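Local coordinates for lipoprotein signal peptidase (Staphylococcus aureus, PDB 6RYO) that probably cleaves signal peptides from membrane-bound prolipoproteins as an aspartic-type endopeptidase of the cell-membrane lipoprotein maturation pathway, at residues 29-32 and 33-37. Numbering follows the deposited sequence.
With OLC ((2R)-2,3-dihydroxypropyl (9Z)-octadec-9-enoate), chain F.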
# COMPACT_ATOMS: atom_id res chain seq x y z
N TYR A 29 -7.41 14.78 17.10
CA TYR A 29 -6.72 13.75 16.34
C TYR A 29 -7.21 12.39 16.80
O TYR A 29 -7.05 12.03 17.97
CB TYR A 29 -5.20 13.85 16.51
CG TYR A 29 -4.62 15.20 16.16
CD1 TYR A 29 -4.61 15.65 14.85
CD2 TYR A 29 -4.08 16.01 17.14
CE1 TYR A 29 -4.08 16.88 14.53
CE2 TYR A 29 -3.55 17.25 16.83
CZ TYR A 29 -3.55 17.67 15.52
OH TYR A 29 -3.02 18.90 15.20
N PHE A 30 -7.81 11.63 15.88
CA PHE A 30 -8.25 10.26 16.15
C PHE A 30 -7.05 9.32 16.06
O PHE A 30 -6.95 8.46 15.18
CB PHE A 30 -9.36 9.85 15.19
CG PHE A 30 -10.65 10.61 15.38
CD1 PHE A 30 -10.82 11.87 14.83
CD2 PHE A 30 -11.70 10.04 16.09
CE1 PHE A 30 -12.00 12.56 14.99
CE2 PHE A 30 -12.89 10.73 16.25
CZ PHE A 30 -13.04 11.99 15.71
N ILE A 31 -6.12 9.50 17.00
CA ILE A 31 -4.89 8.72 16.98
C ILE A 31 -5.16 7.25 17.28
O ILE A 31 -4.51 6.36 16.72
CB ILE A 31 -3.87 9.32 17.97
CG1 ILE A 31 -2.59 8.49 18.00
CG2 ILE A 31 -4.47 9.45 19.36
CD1 ILE A 31 -1.52 9.04 18.93
N GLY A 32 -6.13 6.96 18.16
CA GLY A 32 -6.44 5.58 18.47
C GLY A 32 -6.97 4.81 17.27
O GLY A 32 -6.57 3.68 17.02
N THR A 33 -7.87 5.43 16.50
CA THR A 33 -8.42 4.77 15.33
C THR A 33 -7.42 4.73 14.19
O THR A 33 -7.32 3.72 13.48
CB THR A 33 -9.71 5.47 14.88
OG1 THR A 33 -10.67 5.45 15.95
CG2 THR A 33 -10.30 4.77 13.66
N SER A 34 -6.66 5.81 14.00
CA SER A 34 -5.75 5.89 12.85
C SER A 34 -4.63 4.86 12.93
O SER A 34 -4.29 4.23 11.92
CB SER A 34 -5.18 7.30 12.75
OG SER A 34 -6.22 8.26 12.61
N ILE A 35 -4.05 4.67 14.12
CA ILE A 35 -2.88 3.81 14.24
C ILE A 35 -3.26 2.35 14.08
O ILE A 35 -2.60 1.60 13.34
CB ILE A 35 -2.17 4.07 15.58
CG1 ILE A 35 -1.46 5.43 15.55
CG2 ILE A 35 -1.19 2.95 15.89
CD1 ILE A 35 -0.58 5.69 16.74
N LEU A 36 -4.33 1.90 14.75
CA LEU A 36 -4.71 0.50 14.63
C LEU A 36 -5.28 0.18 13.25
O LEU A 36 -5.27 -0.99 12.85
CB LEU A 36 -5.71 0.11 15.73
CG LEU A 36 -7.14 0.65 15.80
CD1 LEU A 36 -8.08 -0.22 14.99
CD2 LEU A 36 -7.61 0.70 17.25
N ILE A 37 -5.77 1.18 12.52
CA ILE A 37 -6.03 0.99 11.10
C ILE A 37 -4.72 0.71 10.37
O ILE A 37 -4.61 -0.24 9.59
CB ILE A 37 -6.76 2.21 10.51
CG1 ILE A 37 -8.24 2.17 10.87
CG2 ILE A 37 -6.59 2.27 9.00
CD1 ILE A 37 -9.05 3.31 10.29
C10 OLC F . -8.83 -5.64 6.06
C9 OLC F . -8.93 -4.76 7.03
C11 OLC F . -7.50 -5.85 5.34
C8 OLC F . -7.72 -3.92 7.45
C24 OLC F . -12.15 1.76 17.37
C12 OLC F . -7.57 -7.15 4.54
C7 OLC F . -8.13 -2.85 8.47
C13 OLC F . -6.18 -7.55 4.07
C6 OLC F . -9.61 -2.97 8.84
C14 OLC F . -6.06 -9.07 4.10
C5 OLC F . -9.95 -1.95 9.92
C4 OLC F . -9.57 -2.51 11.28
C3 OLC F . -10.54 -1.97 12.33
C2 OLC F . -10.47 -0.44 12.37
C21 OLC F . -11.90 1.75 14.88
C1 OLC F . -11.59 0.09 13.26
C22 OLC F . -12.88 1.58 16.04
O19 OLC F . -12.70 0.13 12.85
O25 OLC F . -12.84 2.67 18.18
O23 OLC F . -13.90 2.54 15.94
O20 OLC F . -11.32 0.52 14.56
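Phe30 O, the carbonyl just ahead of helix 31-55, is gripped twice by Ser34. The hydroxyl Ser34 OG donates to Phe30 O at 2.7 Å, and the amide Ser34 N donates to the same oxygen at 2.9 Å. The amide points fairly straight at the oxygen and lies nearer the carbonyl plane than the hydroxyl, which sits well above that plane, 40° out of it. With OG lying beside its own backbone N (chi1 -59°), the serine folds back over the preceding turn. Phe30 takes the N-cap position and is also the centre of an inverse gamma turn, so the chain bends sharply as it enters the helix.

The next regular bond runs from Ile35 N to Ile31 O. Beside this bond the two isoleucine side chains lie alongside each other and point the same way, Ile31 CG1 meeting Ile35 CD1 at 3.7 Å. Ile35 CG1 also rests against Ile31 O, at 3.4 Å.

Elsewhere on the helix, Leu36 has CG wedged between its backbone N and carbonyl carbon (chi1 68°), which lays Leu36 CD2 against Gly32 O at 3.2 Å. Leu36 CD1, the other methyl, lies 3.4 Å from the ester oxygen O20 of a bound monoolein. Thr33 CG2 and Ile37 CG1 touch the same lipid, at its glycerol carbon C21 and at C2 of its acyl chain.

Helix 114-137 packs against this start: Gln117 accepts a hydrogen bond from Phe30 N and touches Ser34. The chemistry is consistent with the start of a predicted membrane-spanning helix: a serine hydroxyl turned onto a main-chain carbonyl satisfies its own polarity, while neighbouring aliphatic groups meet the lipid from headgroup to chain.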